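Local coordinates for conserved exported protein (Bacteroides fragilis, PDB 3CLW) that is of unknown function but probably hydrolyses O-glycosidic bonds in carbohydrates, at residues 282-296 and 337-350. Numbering follows the deposited sequence.
Sequences AYPATLLVDIRNRIH and YVARIIHNDLTLAN
Arg292 and Asp345 form a buried salt bridge. Arg292 NE donates to Asp345 OD1 at 2.8 Å, bent to 139° at the hydrogen. The donor lies above the carboxylate plane, while OD1 stays near the guanidinium plane. The extended Arg292 chain passes Asn344 CB on its way there. Arg292 NH1 bonds to Leu288 O at 3.0 Å on a lone pair, and Leu288 CD1 lies over one guanidinium face, so the group is held from within its own helix too. Asp278 pairs with Arg292 NH2.

Leu288 CD2 packs 3.7 Å from Arg340 CG and also touches Asn344 ND2. That amide is pinned by its bond to Arg340 O. Farther along, Leu348 CD1 meets Val289 CB at 3.5 Å. His296 lays its ring on the Asn350 amide; the planes are 3° apart. At the other end, Ala282 CB meets Ile341 CD1 at 3.5 Å. A water links Ala282 O, Tyr337 O and Arg340 NE. Glu321 pairs with Arg340 NH2.

Helix segments 285-296 and 337-347 run roughly parallel, at 27°. Their axes approach to 9.5 Å. They belong to helices 285-300 and 328-347. Such packing of neighbouring helices is characteristic of the outer layer of a TIM barrel.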
ATOM      1  N   ALA A 282      11.993  -6.502   5.437  1.00 42.73           N
ATOM      2  CA  ALA A 282      12.568  -6.199   4.106  1.00 44.33           C
ATOM      3  C   ALA A 282      14.082  -6.335   4.048  1.00 44.98           C
ATOM      4  O   ALA A 282      14.672  -6.188   2.981  1.00 45.89           O
ATOM      5  CB  ALA A 282      12.140  -4.824   3.626  1.00 43.21           C
ATOM      6  N   TYR A 283      14.688  -6.632   5.198  1.00 46.13           N
ATOM      7  CA  TYR A 283      16.130  -6.794   5.364  1.00 46.63           C
ATOM      8  C   TYR A 283      16.376  -7.661   6.593  1.00 46.93           C
ATOM      9  O   TYR A 283      15.654  -7.511   7.586  1.00 46.98           O
ATOM     10  CB  TYR A 283      16.774  -5.421   5.564  1.00 47.67           C
ATOM     11  CG  TYR A 283      18.286  -5.431   5.680  1.00 48.30           C
ATOM     12  CD1 TYR A 283      19.081  -5.303   4.549  1.00 47.98           C
ATOM     13  CD2 TYR A 283      18.914  -5.570   6.926  1.00 49.26           C
ATOM     14  CE1 TYR A 283      20.447  -5.302   4.631  1.00 48.71           C
ATOM     15  CE2 TYR A 283      20.300  -5.576   7.024  1.00 49.90           C
ATOM     16  CZ  TYR A 283      21.059  -5.439   5.863  1.00 49.79           C
ATOM     17  OH  TYR A 283      22.443  -5.430   5.918  1.00 51.68           O
ATOM     18  N   PRO A 284      17.381  -8.575   6.542  1.00 47.11           N
ATOM     19  CA  PRO A 284      18.209  -8.879   5.375  1.00 47.60           C
ATOM     20  C   PRO A 284      17.481  -9.743   4.367  1.00 47.17           C
ATOM     21  O   PRO A 284      16.348 -10.158   4.616  1.00 47.59           O
ATOM     22  CB  PRO A 284      19.414  -9.625   5.977  1.00 48.07           C
ATOM     23  CG  PRO A 284      18.875 -10.282   7.179  1.00 47.41           C
ATOM     24  CD  PRO A 284      17.804  -9.364   7.720  1.00 47.52           C
ATOM     25  N   ALA A 285      18.136 -10.006   3.241  1.00 46.92           N
ATOM     26  CA  ALA A 285      17.526 -10.745   2.133  1.00 46.93           C
ATOM     27  C   ALA A 285      17.015 -12.133   2.510  1.00 46.51           C
ATOM     28  O   ALA A 285      16.031 -12.619   1.920  1.00 46.63           O
ATOM     29  CB  ALA A 285      18.474 -10.834   0.929  1.00 46.58           C
ATOM     30  N   THR A 286      17.686 -12.786   3.458  1.00 46.43           N
ATOM     31  CA  THR A 286      17.224 -14.118   3.888  1.00 46.02           C
ATOM     32  C   THR A 286      15.815 -14.015   4.503  1.00 45.00           C
ATOM     33  O   THR A 286      14.902 -14.768   4.140  1.00 44.79           O
ATOM     34  CB  THR A 286      18.229 -14.854   4.823  1.00 46.21           C
ATOM     35  OG1 THR A 286      18.424 -14.103   6.029  1.00 48.84           O
ATOM     36  CG2 THR A 286      19.554 -15.001   4.147  1.00 46.06           C
ATOM     37  N   LEU A 287      15.638 -13.055   5.402  1.00 44.27           N
ATOM     38  CA  LEU A 287      14.334 -12.806   5.994  1.00 43.31           C
ATOM     39  C   LEU A 287      13.318 -12.391   4.921  1.00 43.12           C
ATOM     40  O   LEU A 287      12.203 -12.911   4.880  1.00 42.16           O
ATOM     41  CB  LEU A 287      14.453 -11.761   7.104  1.00 43.27           C
ATOM     42  CG  LEU A 287      13.176 -11.167   7.713  1.00 43.64           C
ATOM     43  CD1 LEU A 287      12.331 -12.257   8.415  1.00 42.26           C
ATOM     44  CD2 LEU A 287      13.540 -10.033   8.674  1.00 42.66           C
ATOM     45  N   LEU A 288      13.726 -11.463   4.047  1.00 43.16           N
ATOM     46  CA  LEU A 288      12.868 -10.951   2.979  1.00 42.15           C
ATOM     47  C   LEU A 288      12.211 -12.100   2.221  1.00 42.30           C
ATOM     48  O   LEU A 288      10.976 -12.161   2.091  1.00 41.93           O
ATOM     49  CB  LEU A 288      13.674 -10.046   2.026  1.00 42.65           C
ATOM     50  CG  LEU A 288      13.144  -9.653   0.629  1.00 42.57           C
ATOM     51  CD1 LEU A 288      12.158  -8.481   0.673  1.00 42.40           C
ATOM     52  CD2 LEU A 288      14.294  -9.324  -0.313  1.00 42.06           C
ATOM     53  N   VAL A 289      13.026 -13.023   1.725  1.00 41.97           N
ATOM     54  CA  VAL A 289      12.490 -14.075   0.854  1.00 41.95           C
ATOM     55  C   VAL A 289      11.776 -15.222   1.592  1.00 42.50           C
ATOM     56  O   VAL A 289      10.738 -15.700   1.122  1.00 42.68           O
ATOM     57  CB  VAL A 289      13.543 -14.607  -0.170  1.00 42.39           C
ATOM     58  CG1 VAL A 289      14.063 -13.455  -1.041  1.00 40.93           C
ATOM     59  CG2 VAL A 289      14.711 -15.361   0.525  1.00 41.40           C
ATOM     60  N   ASP A 290      12.323 -15.646   2.737  1.00 42.42           N
ATOM     61  CA  ASP A 290      11.740 -16.723   3.559  1.00 43.13           C
ATOM     62  C   ASP A 290      10.327 -16.405   4.049  1.00 43.31           C
ATOM     63  O   ASP A 290       9.398 -17.198   3.842  1.00 43.98           O
ATOM     64  CB  ASP A 290      12.610 -17.009   4.791  1.00 43.26           C
ATOM     65  CG  ASP A 290      13.909 -17.745   4.454  1.00 45.85           C
ATOM     66  OD1 ASP A 290      14.762 -17.839   5.375  1.00 49.64           O
ATOM     67  OD2 ASP A 290      14.088 -18.221   3.295  1.00 44.97           O
ATOM     68  N   ILE A 291      10.162 -15.249   4.702  1.00 42.87           N
ATOM     69  CA  ILE A 291       8.855 -14.899   5.250  1.00 42.79           C
ATOM     70  C   ILE A 291       7.780 -14.783   4.160  1.00 42.49           C
ATOM     71  O   ILE A 291       6.653 -15.242   4.359  1.00 42.91           O
ATOM     72  CB  ILE A 291       8.888 -13.649   6.150  1.00 43.06           C
ATOM     73  CG1 ILE A 291       7.578 -13.554   6.965  1.00 42.48           C
ATOM     74  CG2 ILE A 291       9.109 -12.378   5.330  1.00 43.93           C
ATOM     75  CD1 ILE A 291       7.694 -12.799   8.238  1.00 40.68           C
ATOM     76  N   ARG A 292       8.142 -14.226   3.006  1.00 41.62           N
ATOM     77  CA  ARG A 292       7.190 -14.060   1.912  1.00 41.32           C
ATOM     78  C   ARG A 292       6.828 -15.380   1.224  1.00 41.56           C
ATOM     79  O   ARG A 292       5.679 -15.578   0.785  1.00 41.07           O
ATOM     80  CB  ARG A 292       7.709 -13.018   0.909  1.00 41.64           C
ATOM     81  CG  ARG A 292       7.405 -11.575   1.325  1.00 39.17           C
ATOM     82  CD  ARG A 292       8.430 -10.566   0.826  1.00 38.59           C
ATOM     83  NE  ARG A 292       8.188  -9.293   1.499  1.00 37.02           N
ATOM     84  CZ  ARG A 292       8.744  -8.920   2.649  1.00 36.70           C
ATOM     85  NH1 ARG A 292       9.648  -9.694   3.240  1.00 34.88           N
ATOM     86  NH2 ARG A 292       8.413  -7.757   3.205  1.00 33.38           N
ATOM     87  N   ASN A 293       7.810 -16.268   1.092  1.00 42.16           N
ATOM     88  CA  ASN A 293       7.538 -17.652   0.650  1.00 42.81           C
ATOM     89  C   ASN A 293       6.613 -18.368   1.618  1.00 42.57           C
ATOM     90  O   ASN A 293       5.709 -19.068   1.209  1.00 43.19           O
ATOM     91  CB  ASN A 293       8.832 -18.449   0.496  1.00 43.32           C
ATOM     92  CG  ASN A 293       9.464 -18.275  -0.881  1.00 43.96           C
ATOM     93  OD1 ASN A 293       8.758 -18.098  -1.878  1.00 43.73           O
ATOM     94  ND2 ASN A 293      10.796 -18.352  -0.941  1.00 41.24           N
ATOM     95  N   ARG A 294       6.819 -18.150   2.906  1.00 42.54           N
ATOM     96  CA  ARG A 294       5.964 -18.767   3.904  1.00 42.69           C
ATOM     97  C   ARG A 294       4.499 -18.336   3.772  1.00 43.24           C
ATOM     98  O   ARG A 294       3.584 -19.166   3.913  1.00 43.72           O
ATOM     99  CB  ARG A 294       6.481 -18.480   5.307  1.00 42.33           C
ATOM    100  CG  ARG A 294       5.984 -19.530   6.292  1.00 41.59           C
ATOM    101  CD  ARG A 294       6.425 -19.227   7.675  1.00 41.97           C
ATOM    102  NE  ARG A 294       5.690 -20.034   8.637  1.00 42.20           N
ATOM    103  CZ  ARG A 294       5.802 -19.925   9.950  1.00 42.02           C
ATOM    104  NH1 ARG A 294       6.639 -19.050  10.476  1.00 41.94           N
ATOM    105  NH2 ARG A 294       5.081 -20.719  10.737  1.00 43.37           N
ATOM    106  N   ILE A 295       4.288 -17.048   3.468  1.00 42.81           N
ATOM    107  CA  ILE A 295       2.949 -16.501   3.302  1.00 41.51           C
ATOM    108  C   ILE A 295       2.209 -17.284   2.235  1.00 41.83           C
ATOM    109  O   ILE A 295       1.109 -17.785   2.478  1.00 40.80           O
ATOM    110  CB  ILE A 295       2.957 -14.979   2.922  1.00 41.54           C
ATOM    111  CG1 ILE A 295       3.568 -14.129   4.061  1.00 40.55           C
ATOM    112  CG2 ILE A 295       1.553 -14.523   2.549  1.00 38.62           C
ATOM    113  CD1 ILE A 295       3.647 -12.632   3.739  1.00 40.61           C
ATOM    114  N   HIS A 296       2.816 -17.372   1.055  1.00 41.78           N
ATOM    115  CA  HIS A 296       2.213 -18.080  -0.054  1.00 42.70           C
ATOM    116  C   HIS A 296       1.998 -19.588   0.220  1.00 43.61           C
ATOM    117  O   HIS A 296       0.959 -20.140  -0.130  1.00 43.66           O
ATOM    118  CB  HIS A 296       3.039 -17.890  -1.313  1.00 42.60           C
ATOM    119  CG  HIS A 296       2.420 -18.503  -2.521  1.00 42.23           C
ATOM    120  ND1 HIS A 296       1.126 -18.229  -2.904  1.00 41.22           N
ATOM    121  CD2 HIS A 296       2.898 -19.409  -3.409  1.00 41.52           C
ATOM    122  CE1 HIS A 296       0.838 -18.921  -3.995  1.00 43.41           C
ATOM    123  NE2 HIS A 296       1.892 -19.654  -4.313  1.00 42.36           N
ATOM    124  N   TYR A 337      15.870  -0.493  -3.147  1.00 39.95           N
ATOM    125  CA  TYR A 337      15.514  -1.241  -1.934  1.00 39.61           C
ATOM    126  C   TYR A 337      14.008  -1.552  -1.896  1.00 39.31           C
ATOM    127  O   TYR A 337      13.589  -2.682  -1.566  1.00 39.08           O
ATOM    128  CB  TYR A 337      15.922  -0.434  -0.713  1.00 40.08           C
ATOM    129  CG  TYR A 337      15.692  -1.078   0.645  1.00 41.71           C
ATOM    130  CD1 TYR A 337      14.525  -0.834   1.362  1.00 39.48           C
ATOM    131  CD2 TYR A 337      16.684  -1.885   1.245  1.00 44.13           C
ATOM    132  CE1 TYR A 337      14.314  -1.380   2.601  1.00 41.77           C
ATOM    133  CE2 TYR A 337      16.497  -2.431   2.519  1.00 43.09           C
ATOM    134  CZ  TYR A 337      15.294  -2.180   3.188  1.00 43.72           C
ATOM    135  OH  TYR A 337      15.073  -2.704   4.447  1.00 43.94           O
ATOM    136  N   VAL A 338      13.203  -0.554  -2.262  1.00 38.29           N
ATOM    137  CA  VAL A 338      11.760  -0.691  -2.218  1.00 37.39           C
ATOM    138  C   VAL A 338      11.287  -1.479  -3.415  1.00 37.26           C
ATOM    139  O   VAL A 338      10.411  -2.298  -3.276  1.00 37.29           O
ATOM    140  CB  VAL A 338      11.031   0.671  -2.118  1.00 37.33           C
ATOM    141  CG1 VAL A 338       9.535   0.478  -2.086  1.00 36.66           C
ATOM    142  CG2 VAL A 338      11.457   1.424  -0.875  1.00 35.78           C
ATOM    143  N   ALA A 339      11.869  -1.242  -4.589  1.00 37.30           N
ATOM    144  CA  ALA A 339      11.538  -2.059  -5.756  1.00 37.52           C
ATOM    145  C   ALA A 339      11.757  -3.565  -5.480  1.00 37.92           C
ATOM    146  O   ALA A 339      11.074  -4.395  -6.025  1.00 38.04           O
ATOM    147  CB  ALA A 339      12.310  -1.618  -6.964  1.00 36.94           C
ATOM    148  N   ARG A 340      12.729  -3.890  -4.641  1.00 38.78           N
ATOM    149  CA  ARG A 340      13.008  -5.278  -4.247  1.00 39.23           C
ATOM    150  C   ARG A 340      11.897  -5.843  -3.345  1.00 38.43           C
ATOM    151  O   ARG A 340      11.462  -6.988  -3.527  1.00 38.18           O
ATOM    152  CB  ARG A 340      14.364  -5.363  -3.524  1.00 39.67           C
ATOM    153  CG  ARG A 340      14.648  -6.765  -2.949  1.00 40.58           C
ATOM    154  CD  ARG A 340      16.099  -6.940  -2.551  1.00 38.79           C
ATOM    155  NE  ARG A 340      16.406  -6.171  -1.356  1.00 38.67           N
ATOM    156  CZ  ARG A 340      17.557  -6.273  -0.710  1.00 42.46           C
ATOM    157  NH1 ARG A 340      18.505  -7.104  -1.163  1.00 44.68           N
ATOM    158  NH2 ARG A 340      17.767  -5.562   0.387  1.00 43.48           N
ATOM    159  N   ILE A 341      11.423  -5.033  -2.397  1.00 37.71           N
ATOM    160  CA  ILE A 341      10.246  -5.416  -1.646  1.00 37.46           C
ATOM    161  C   ILE A 341       9.092  -5.708  -2.597  1.00 37.92           C
ATOM    162  O   ILE A 341       8.430  -6.752  -2.461  1.00 37.94           O
ATOM    163  CB  ILE A 341       9.795  -4.365  -0.626  1.00 37.79           C
ATOM    164  CG1 ILE A 341      10.896  -4.082   0.384  1.00 37.05           C
ATOM    165  CG2 ILE A 341       8.552  -4.872   0.123  1.00 35.60           C
ATOM    166  CD1 ILE A 341      10.731  -2.771   1.122  1.00 40.81           C
ATOM    167  N   ILE A 342       8.869  -4.813  -3.562  1.00 36.77           N
ATOM    168  CA  ILE A 342       7.753  -4.989  -4.477  1.00 36.53           C
ATOM    169  C   ILE A 342       7.858  -6.314  -5.241  1.00 37.41           C
ATOM    170  O   ILE A 342       6.892  -7.106  -5.264  1.00 36.60           O
ATOM    171  CB  ILE A 342       7.561  -3.793  -5.454  1.00 36.48           C
ATOM    172  CG1 ILE A 342       7.127  -2.544  -4.677  1.00 37.00           C
ATOM    173  CG2 ILE A 342       6.496  -4.136  -6.553  1.00 35.14           C
ATOM    174  CD1 ILE A 342       7.129  -1.220  -5.481  1.00 35.04           C
ATOM    175  N   HIS A 343       9.023  -6.545  -5.853  1.00 36.97           N
ATOM    176  CA  HIS A 343       9.227  -7.741  -6.646  1.00 38.00           C
ATOM    177  C   HIS A 343       8.955  -9.035  -5.859  1.00 38.59           C
ATOM    178  O   HIS A 343       8.289  -9.936  -6.347  1.00 39.59           O
ATOM    179  CB  HIS A 343      10.638  -7.774  -7.188  1.00 37.73           C
ATOM    180  CG  HIS A 343      10.999  -9.085  -7.807  1.00 38.12           C
ATOM    181  ND1 HIS A 343      10.739  -9.379  -9.126  1.00 39.06           N
ATOM    182  CD2 HIS A 343      11.578 -10.187  -7.281  1.00 37.58           C
ATOM    183  CE1 HIS A 343      11.153 -10.605  -9.386  1.00 38.62           C
ATOM    184  NE2 HIS A 343      11.657 -11.115  -8.281  1.00 38.46           N
ATOM    185  N   ASN A 344       9.485  -9.110  -4.644  1.00 39.49           N
ATOM    186  CA  ASN A 344       9.332 -10.281  -3.796  1.00 40.01           C
ATOM    187  C   ASN A 344       7.901 -10.452  -3.277  1.00 39.82           C
ATOM    188  O   ASN A 344       7.397 -11.584  -3.189  1.00 39.73           O
ATOM    189  CB  ASN A 344      10.373 -10.253  -2.670  1.00 40.09           C
ATOM    190  CG  ASN A 344      11.762 -10.566  -3.184  1.00 42.57           C
ATOM    191  OD1 ASN A 344      12.106 -11.730  -3.369  1.00 44.95           O
ATOM    192  ND2 ASN A 344      12.560  -9.531  -3.446  1.00 42.57           N
ATOM    193  N   ASP A 345       7.234  -9.341  -2.965  1.00 39.02           N
ATOM    194  CA  ASP A 345       5.811  -9.417  -2.655  1.00 39.19           C
ATOM    195  C   ASP A 345       4.985 -10.008  -3.787  1.00 38.72           C
ATOM    196  O   ASP A 345       4.131 -10.879  -3.558  1.00 38.67           O
ATOM    197  CB  ASP A 345       5.256  -8.064  -2.222  1.00 39.12           C
ATOM    198  CG  ASP A 345       5.571  -7.762  -0.767  1.00 40.97           C
ATOM    199  OD1 ASP A 345       5.948  -8.696  -0.028  1.00 42.80           O
ATOM    200  OD2 ASP A 345       5.456  -6.602  -0.352  1.00 40.33           O
ATOM    201  N   LEU A 346       5.229  -9.524  -5.000  1.00 38.23           N
ATOM    202  CA  LEU A 346       4.513  -9.984  -6.193  1.00 38.29           C
ATOM    203  C   LEU A 346       4.862 -11.417  -6.604  1.00 38.45           C
ATOM    204  O   LEU A 346       4.012 -12.153  -7.041  1.00 38.13           O
ATOM    205  CB  LEU A 346       4.795  -9.042  -7.371  1.00 37.93           C
ATOM    206  CG  LEU A 346       4.254  -7.615  -7.302  1.00 37.68           C
ATOM    207  CD1 LEU A 346       4.764  -6.789  -8.480  1.00 36.94           C
ATOM    208  CD2 LEU A 346       2.716  -7.598  -7.216  1.00 35.67           C
ATOM    209  N   THR A 347       6.129 -11.792  -6.467  1.00 39.68           N
ATOM    210  CA  THR A 347       6.592 -13.069  -6.997  1.00 40.30           C
ATOM    211  C   THR A 347       6.723 -14.173  -5.950  1.00 39.76           C
ATOM    212  O   THR A 347       6.632 -15.321  -6.294  1.00 40.65           O
ATOM    213  CB  THR A 347       7.941 -12.929  -7.745  1.00 40.56           C
ATOM    214  OG1 THR A 347       8.928 -12.463  -6.822  1.00 43.50           O
ATOM    215  CG2 THR A 347       7.833 -11.957  -8.905  1.00 38.89           C
ATOM    216  N   LEU A 348       6.974 -13.826  -4.695  1.00 39.52           N
ATOM    217  CA  LEU A 348       7.102 -14.817  -3.647  1.00 39.61           C
ATOM    218  C   LEU A 348       5.818 -14.938  -2.822  1.00 39.60           C
ATOM    219  O   LEU A 348       5.327 -16.035  -2.619  1.00 39.43           O
ATOM    220  CB  LEU A 348       8.313 -14.544  -2.750  1.00 39.48           C
ATOM    221  CG  LEU A 348       9.683 -14.513  -3.423  1.00 38.86           C
ATOM    222  CD1 LEU A 348      10.777 -14.609  -2.382  1.00 38.01           C
ATOM    223  CD2 LEU A 348       9.829 -15.605  -4.459  1.00 39.33           C
ATOM    224  N   ALA A 349       5.267 -13.802  -2.386  1.00 39.62           N
ATOM    225  CA  ALA A 349       4.037 -13.788  -1.607  1.00 38.96           C
ATOM    226  C   ALA A 349       2.811 -13.776  -2.516  1.00 38.96           C
ATOM    227  O   ALA A 349       1.687 -13.866  -2.024  1.00 39.41           O
ATOM    228  CB  ALA A 349       4.024 -12.628  -0.625  1.00 38.18           C
ATOM    229  N   ASN A 350       3.047 -13.704  -3.830  1.00 38.22           N
ATOM    230  CA  ASN A 350       1.997 -13.623  -4.849  1.00 37.86           C
ATOM    231  C   ASN A 350       0.956 -12.544  -4.559  1.00 37.42           C
ATOM    232  O   ASN A 350      -0.256 -12.768  -4.724  1.00 37.36           O
ATOM    233  CB  ASN A 350       1.322 -14.994  -5.052  1.00 38.96           C
ATOM    234  CG  ASN A 350       2.147 -15.942  -5.926  1.00 39.11           C
ATOM    235  OD1 ASN A 350       1.663 -16.467  -6.919  1.00 41.35           O
ATOM    236  ND2 ASN A 350       3.386 -16.157  -5.552  1.00 43.93           N
TER
HETATM  237  O   HOH W   1      14.682  -4.835   0.483  1.00 38.18           O